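Local coordinates for protein sensor-type histidine kinase prrB (Mycobacterium tuberculosis, PDB 1YSR) that probably acts as the sensor kinase of the PrrB/PrrA two-component system, phosphorylating itself from ATP, this chain being its C-terminal ATP-binding domain, at residues Leu13-Ala18 with Val30-Ser35; Val41-Gly46 with Gln124-Thr129. One frame throughout, in Å; residues are numbered along the deposited sequence.

Interaction 1. Residues Leu13-Ala18 with Val30-Ser35; sequences LLDRAA and VSLVPS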
ATOM      1  N   LEU A  13      -4.208   3.059   3.557  1.00 27.36           N
ATOM      2  CA  LEU A  13      -4.614   1.728   3.123  1.00 26.67           C
ATOM      3  C   LEU A  13      -6.092   1.483   3.478  1.00 27.38           C
ATOM      4  O   LEU A  13      -6.873   1.002   2.659  1.00 28.06           O
ATOM      5  CB  LEU A  13      -3.695   0.666   3.795  1.00 23.98           C
ATOM      6  CG  LEU A  13      -3.858  -0.790   3.264  1.00 27.74           C
ATOM      7  CD1 LEU A  13      -2.544  -1.547   3.479  1.00 28.02           C
ATOM      8  CD2 LEU A  13      -4.922  -1.499   4.107  1.00 28.59           C
ATOM      9  N   LEU A  14      -6.444   1.748   4.717  1.00 27.20           N
ATOM     10  CA  LEU A  14      -7.852   1.596   5.160  1.00 29.08           C
ATOM     11  C   LEU A  14      -8.814   2.483   4.349  1.00 28.78           C
ATOM     12  O   LEU A  14      -9.924   2.069   3.996  1.00 27.60           O
ATOM     13  CB  LEU A  14      -7.974   1.851   6.667  1.00 28.58           C
ATOM     14  CG  LEU A  14      -7.242   0.836   7.594  1.00 30.10           C
ATOM     15  CD1 LEU A  14      -7.373   1.214   9.100  1.00 28.14           C
ATOM     16  CD2 LEU A  14      -7.784  -0.567   7.385  1.00 25.73           C
ATOM     17  N   ASP A  15      -8.403   3.728   4.136  1.00 30.80           N
ATOM     18  CA  ASP A  15      -9.235   4.719   3.411  1.00 31.60           C
ATOM     19  C   ASP A  15      -9.498   4.160   2.015  1.00 31.27           C
ATOM     20  O   ASP A  15     -10.626   4.144   1.582  1.00 29.67           O
ATOM     21  CB  ASP A  15      -8.558   6.079   3.360  1.00 33.33           C
ATOM     22  CG  ASP A  15      -9.544   7.240   3.078  1.00 40.37           C
ATOM     23  OD1 ASP A  15     -10.788   7.054   3.156  1.00 37.95           O
ATOM     24  OD2 ASP A  15      -9.028   8.335   2.807  1.00 47.06           O
ATOM     25  N   ARG A  16      -8.461   3.667   1.325  1.00 30.72           N
ATOM     26  CA  ARG A  16      -8.659   3.087  -0.007  1.00 31.89           C
ATOM     27  C   ARG A  16      -9.456   1.827   0.049  1.00 31.52           C
ATOM     28  O   ARG A  16     -10.258   1.577  -0.826  1.00 30.21           O
ATOM     29  CB  ARG A  16      -7.350   2.770  -0.774  1.00 32.52           C
ATOM     30  CG  ARG A  16      -6.376   3.941  -0.954  1.00 37.48           C
ATOM     31  CD  ARG A  16      -5.101   3.477  -1.751  1.00 37.98           C
ATOM     32  NE  ARG A  16      -4.414   2.277  -1.231  1.00 54.69           N
ATOM     33  CZ  ARG A  16      -3.364   2.264  -0.391  1.00 57.67           C
ATOM     34  NH1 ARG A  16      -2.834   3.378   0.088  1.00 57.31           N
ATOM     35  NH2 ARG A  16      -2.837   1.104  -0.016  1.00 64.43           N
ATOM     36  N   ALA A  17      -9.197   0.978   1.055  1.00 29.28           N
ATOM     37  CA  ALA A  17      -9.945  -0.249   1.150  1.00 27.42           C
ATOM     38  C   ALA A  17     -11.442   0.052   1.255  1.00 26.44           C
ATOM     39  O   ALA A  17     -12.267  -0.664   0.686  1.00 27.16           O
ATOM     40  CB  ALA A  17      -9.481  -1.042   2.379  1.00 27.18           C
ATOM     41  N   ALA A  18     -11.767   1.056   2.048  1.00 27.93           N
ATOM     42  CA  ALA A  18     -13.202   1.322   2.315  1.00 29.17           C
ATOM     43  C   ALA A  18     -13.813   1.866   1.012  1.00 30.56           C
ATOM     44  O   ALA A  18     -14.893   1.477   0.616  1.00 32.99           O
ATOM     45  CB  ALA A  18     -13.337   2.312   3.414  1.00 29.29           C
ATOM     46  N   VAL A  30     -19.555   1.730   4.219  1.00 31.77           N
ATOM     47  CA  VAL A  30     -18.226   1.334   4.710  1.00 31.75           C
ATOM     48  C   VAL A  30     -17.322   2.564   4.636  1.00 34.25           C
ATOM     49  O   VAL A  30     -17.309   3.287   3.603  1.00 33.20           O
ATOM     50  CB  VAL A  30     -17.648   0.134   3.936  1.00 31.29           C
ATOM     51  CG1 VAL A  30     -17.652   0.406   2.416  1.00 32.80           C
ATOM     52  CG2 VAL A  30     -16.180  -0.201   4.497  1.00 32.50           C
ATOM     53  N   SER A  31     -16.575   2.816   5.713  1.00 33.76           N
ATOM     54  CA  SER A  31     -15.773   3.990   5.776  1.00 34.75           C
ATOM     55  C   SER A  31     -14.659   3.864   6.802  1.00 33.00           C
ATOM     56  O   SER A  31     -14.705   3.029   7.717  1.00 31.64           O
ATOM     57  CB  SER A  31     -16.660   5.171   6.201  1.00 35.91           C
ATOM     58  OG  SER A  31     -16.923   5.031   7.597  1.00 36.34           O
ATOM     59  N   LEU A  32     -13.636   4.684   6.612  1.00 33.46           N
ATOM     60  CA  LEU A  32     -12.611   4.854   7.603  1.00 32.70           C
ATOM     61  C   LEU A  32     -13.078   5.945   8.543  1.00 35.97           C
ATOM     62  O   LEU A  32     -13.257   7.127   8.102  1.00 35.10           O
ATOM     63  CB  LEU A  32     -11.349   5.362   6.922  1.00 34.49           C
ATOM     64  CG  LEU A  32     -10.244   5.807   7.888  1.00 30.48           C
ATOM     65  CD1 LEU A  32      -9.794   4.602   8.734  1.00 33.02           C
ATOM     66  CD2 LEU A  32      -9.067   6.371   7.113  1.00 32.16           C
ATOM     67  N   VAL A  33     -13.191   5.575   9.813  1.00 34.97           N
ATOM     68  CA  VAL A  33     -13.395   6.464  10.942  1.00 37.55           C
ATOM     69  C   VAL A  33     -12.189   7.398  11.157  1.00 37.78           C
ATOM     70  O   VAL A  33     -11.041   6.966  11.022  1.00 36.42           O
ATOM     71  CB  VAL A  33     -13.575   5.522  12.142  1.00 38.83           C
ATOM     72  CG1 VAL A  33     -12.846   5.970  13.393  1.00 42.55           C
ATOM     73  CG2 VAL A  33     -15.061   5.121  12.325  1.00 42.44           C
ATOM     74  N   PRO A  34     -12.419   8.681  11.552  1.00 38.94           N
ATOM     75  CA  PRO A  34     -11.317   9.626  11.735  1.00 38.50           C
ATOM     76  C   PRO A  34     -10.163   8.998  12.512  1.00 38.91           C
ATOM     77  O   PRO A  34     -10.385   8.512  13.631  1.00 40.19           O
ATOM     78  CB  PRO A  34     -11.977  10.745  12.588  1.00 41.09           C
ATOM     79  CG  PRO A  34     -13.328  10.818  12.062  1.00 39.11           C
ATOM     80  CD  PRO A  34     -13.717   9.321  11.873  1.00 38.70           C
ATOM     81  N   SER A  35      -8.967   8.954  11.910  1.00 37.54           N
ATOM     82  CA  SER A  35      -7.838   8.236  12.516  1.00 38.29           C
ATOM     83  C   SER A  35      -6.539   9.011  12.269  1.00 38.69           C
ATOM     84  O   SER A  35      -6.384   9.580  11.223  1.00 38.18           O
ATOM     85  CB  SER A  35      -7.647   6.844  11.878  1.00 37.21           C
ATOM     86  OG  SER A  35      -8.714   5.910  12.089  1.00 34.00           O
TER
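L32 extends from its strand with CG anti to the backbone N (chi1 170°), a torsion that carries its two methyl groups over the helix 10-24 and lets them divide between neighbouring residues. CD1 reaches L14, lying 3.9 Å from L14 CB, while CD2 rests against the aliphatic part of D15, 3.8 Å from D15 CB. The leucine crosses both of these side chains at about a right angle, one methyl going to each. One helical turn beyond L14, the methyl of A18 settles directly on the strand backbone, with A18 CB 3.8 Å from S31 CA. V30 flanks it: with chi1 at 54° its CG2 is anti to the backbone N and comes 3.9 Å from A18 CB, while CG1 lies 3.5 Å from the carbonyl O of A18. S31, between these two inward-pointing residues, turns its CB away, as strand alternation requires.

The axes of helix 13-18 and strand 30-32 run nearly antiparallel, at 164°, and approach to 7.0 Å. This is a helix laid on the edge strand of the alpha/beta sandwich of the GHKL ATPase family. S31 and V33 bond through their backbones to strand 66-74, and L14 also touches V51 of helix 44-61. The helix and the strand meet here through methyl groups and aliphatic carbons, without a hydrogen bond or salt bridge between them; the small side chain of A18 allows close approach, and cohesion across the interface rests on dispersion and the burial of apolar surface.

Interaction 2. Residues Val41-Gly46 with Gln124-Thr129; sequences VGLPAG and QLHGGT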
ATOM      1  N   VAL A  41       6.115  -0.680   8.907  1.00 30.66           N
ATOM      2  CA  VAL A  41       6.840  -1.333   7.867  1.00 32.13           C
ATOM      3  C   VAL A  41       6.197  -2.695   7.728  1.00 31.52           C
ATOM      4  O   VAL A  41       5.953  -3.391   8.735  1.00 31.34           O
ATOM      5  CB  VAL A  41       8.343  -1.428   8.239  1.00 34.21           C
ATOM      6  CG1 VAL A  41       9.082  -2.390   7.319  1.00 34.90           C
ATOM      7  CG2 VAL A  41       8.964   0.014   8.146  1.00 33.59           C
ATOM      8  N   GLY A  42       5.860  -3.050   6.506  1.00 31.31           N
ATOM      9  CA  GLY A  42       4.996  -4.188   6.296  1.00 31.29           C
ATOM     10  C   GLY A  42       4.849  -4.500   4.829  1.00 32.25           C
ATOM     11  O   GLY A  42       5.581  -3.959   3.973  1.00 31.22           O
ATOM     12  N   LEU A  43       3.887  -5.383   4.543  1.00 31.39           N
ATOM     13  CA  LEU A  43       3.699  -5.861   3.177  1.00 30.81           C
ATOM     14  C   LEU A  43       2.366  -5.290   2.733  1.00 31.12           C
ATOM     15  O   LEU A  43       1.317  -5.805   3.165  1.00 28.83           O
ATOM     16  CB  LEU A  43       3.612  -7.398   3.149  1.00 31.72           C
ATOM     17  CG  LEU A  43       4.776  -8.179   3.821  1.00 38.14           C
ATOM     18  CD1 LEU A  43       4.395  -9.584   4.405  1.00 47.43           C
ATOM     19  CD2 LEU A  43       5.979  -8.285   2.863  1.00 35.71           C
ATOM     20  N   PRO A  44       2.380  -4.245   1.876  1.00 31.41           N
ATOM     21  CA  PRO A  44       1.108  -3.604   1.594  1.00 30.15           C
ATOM     22  C   PRO A  44       0.081  -4.507   0.893  1.00 29.79           C
ATOM     23  O   PRO A  44      -1.109  -4.354   1.178  1.00 29.12           O
ATOM     24  CB  PRO A  44       1.468  -2.372   0.743  1.00 31.48           C
ATOM     25  CG  PRO A  44       2.812  -2.670   0.149  1.00 31.91           C
ATOM     26  CD  PRO A  44       3.518  -3.625   1.137  1.00 32.84           C
ATOM     27  N   ALA A  45       0.512  -5.443   0.038  1.00 26.53           N
ATOM     28  CA  ALA A  45      -0.476  -6.309  -0.617  1.00 27.57           C
ATOM     29  C   ALA A  45      -1.135  -7.250   0.440  1.00 26.67           C
ATOM     30  O   ALA A  45      -2.334  -7.422   0.452  1.00 26.61           O
ATOM     31  CB  ALA A  45       0.160  -7.148  -1.722  1.00 27.85           C
ATOM     32  N   GLY A  46      -0.329  -7.755   1.358  1.00 27.71           N
ATOM     33  CA  GLY A  46      -0.831  -8.723   2.367  1.00 26.76           C
ATOM     34  C   GLY A  46      -1.736  -7.978   3.347  1.00 27.71           C
ATOM     35  O   GLY A  46      -2.790  -8.492   3.718  1.00 27.74           O
ATOM     36  N   GLN A 124       0.479 -12.639  11.627  1.00 37.72           N
ATOM     37  CA  GLN A 124       1.648 -13.379  12.081  1.00 39.77           C
ATOM     38  C   GLN A 124       2.909 -12.990  11.287  1.00 38.03           C
ATOM     39  O   GLN A 124       3.956 -12.762  11.890  1.00 38.60           O
ATOM     40  CB  GLN A 124       1.398 -14.889  12.066  1.00 39.84           C
ATOM     41  CG  GLN A 124       0.868 -15.451  13.435  1.00 48.17           C
ATOM     42  CD  GLN A 124      -0.677 -15.542  13.561  1.00 63.93           C
ATOM     43  OE1 GLN A 124      -1.343 -14.553  13.889  1.00 69.34           O
ATOM     44  NE2 GLN A 124      -1.235 -16.743  13.348  1.00 61.61           N
ATOM     45  N   LEU A 125       2.764 -12.816   9.975  1.00 36.24           N
ATOM     46  CA  LEU A 125       3.873 -12.369   9.096  1.00 36.10           C
ATOM     47  C   LEU A 125       4.400 -11.024   9.523  1.00 36.23           C
ATOM     48  O   LEU A 125       5.570 -10.715   9.311  1.00 38.17           O
ATOM     49  CB  LEU A 125       3.432 -12.317   7.622  1.00 34.46           C
ATOM     50  CG  LEU A 125       3.328 -13.647   6.889  1.00 40.73           C
ATOM     51  CD1 LEU A 125       2.738 -13.426   5.492  1.00 46.17           C
ATOM     52  CD2 LEU A 125       4.695 -14.334   6.731  1.00 46.57           C
ATOM     53  N   HIS A 126       3.552 -10.221  10.175  1.00 36.61           N
ATOM     54  CA  HIS A 126       3.967  -8.894  10.682  1.00 35.19           C
ATOM     55  C   HIS A 126       4.349  -8.933  12.165  1.00 35.36           C
ATOM     56  O   HIS A 126       4.540  -7.895  12.775  1.00 35.19           O
ATOM     57  CB  HIS A 126       2.887  -7.822  10.405  1.00 31.63           C
ATOM     58  CG  HIS A 126       2.706  -7.525   8.955  1.00 31.57           C
ATOM     59  ND1 HIS A 126       1.975  -8.320   8.114  1.00 29.36           N
ATOM     60  CD2 HIS A 126       3.226  -6.541   8.179  1.00 33.19           C
ATOM     61  CE1 HIS A 126       2.031  -7.839   6.884  1.00 33.37           C
ATOM     62  NE2 HIS A 126       2.788  -6.751   6.902  1.00 33.72           N
ATOM     63  N   GLY A 127       4.441 -10.134  12.746  1.00 34.55           N
ATOM     64  CA  GLY A 127       4.758 -10.224  14.171  1.00 34.79           C
ATOM     65  C   GLY A 127       3.700  -9.690  15.110  1.00 35.39           C
ATOM     66  O   GLY A 127       3.991  -9.242  16.187  1.00 34.41           O
ATOM     67  N   GLY A 128       2.445  -9.706  14.674  1.00 35.88           N
ATOM     68  CA  GLY A 128       1.380  -9.218  15.509  1.00 34.99           C
ATOM     69  C   GLY A 128       0.326 -10.295  15.647  1.00 34.60           C
ATOM     70  O   GLY A 128       0.574 -11.470  15.343  1.00 34.88           O
ATOM     71  N   THR A 129      -0.879  -9.883  16.055  1.00 33.25           N
ATOM     72  CA  THR A 129      -1.947 -10.840  16.321  1.00 32.45           C
ATOM     73  C   THR A 129      -3.251 -10.374  15.692  1.00 31.23           C
ATOM     74  O   THR A 129      -3.407  -9.183  15.442  1.00 30.97           O
ATOM     75  CB  THR A 129      -2.179 -10.965  17.820  1.00 31.48           C
ATOM     76  OG1 THR A 129      -2.486  -9.661  18.364  1.00 35.51           O
ATOM     77  CG2 THR A 129      -0.892 -11.472  18.497  1.00 35.74           C
TER
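The NE2 atom of H126 accepts the backbone N-H of L43, with L43 N 2.9 Å from H126 NE2 and an angle of 157° at the hydrogen. The donor sits at the edge of the imidazole, only 11° out of the ring plane. At the other ring nitrogen, ND1 bonds to the carbonyl O of Q122, in the last turns of helix 117-125, just before it; since that oxygen can only accept, the proton is expected on ND1, consistent with a neutral ring. Two bonds thus fix both the position and the rotation of the imidazole. With chi1 at -67°, CG lies beside the backbone N and anti to the carbonyl carbon, which sends the ring across to the 41-46 segment.

The same ring edge meets G42, whose CA is 3.4 Å from H126 NE2; the bare alpha carbon permits this approach. L43 contributes its side chain as well as its N-H: the two side chains meet at a slant, with L43 CD1 3.8 Å from H126 CE1. The same methyl lies 4.3 Å from L125 CD1, a looser apolar touch.

H126 is the first residue to leave helical geometry after helix 117-125, and the helix ends in a Schellman motif, G128 N bonding to A123 O and G127 N to Q124 O, with G127 at positive phi as C-prime. L43 holds the N-cap position of helix 44-61. The contact therefore ties the C-terminal end of one helix to the junction between strand 39-42 and the start of another. The ring of H5 meets that of H126, L146 of strand 140-147 packs against the imidazole, and G42 pairs through its backbone with V6 of strand 6-9.

In the fold
Interactions 1 and 2 follow one another along the chain, and their centres lie 18 Å apart. They nevertheless meet at one point, where L13 CD1 comes within 3.9 Å of P44 O. Helix 44-61 is the shared element: interaction 2 secures its beginning, and helix 10-24 of interaction 1 packs alongside it, with L13 also on L47 and A17 on R48. In relatives this helix carries the conserved N box of the ATP site, and helix 117-125 follows the glycine-rich G2 box. Both contacts join parts of the Bergerat-fold scaffold that carries these motifs, and none of their residues is known to bind nucleotide; the unmodelled 103-113 probably belongs to the flexible ATP lid.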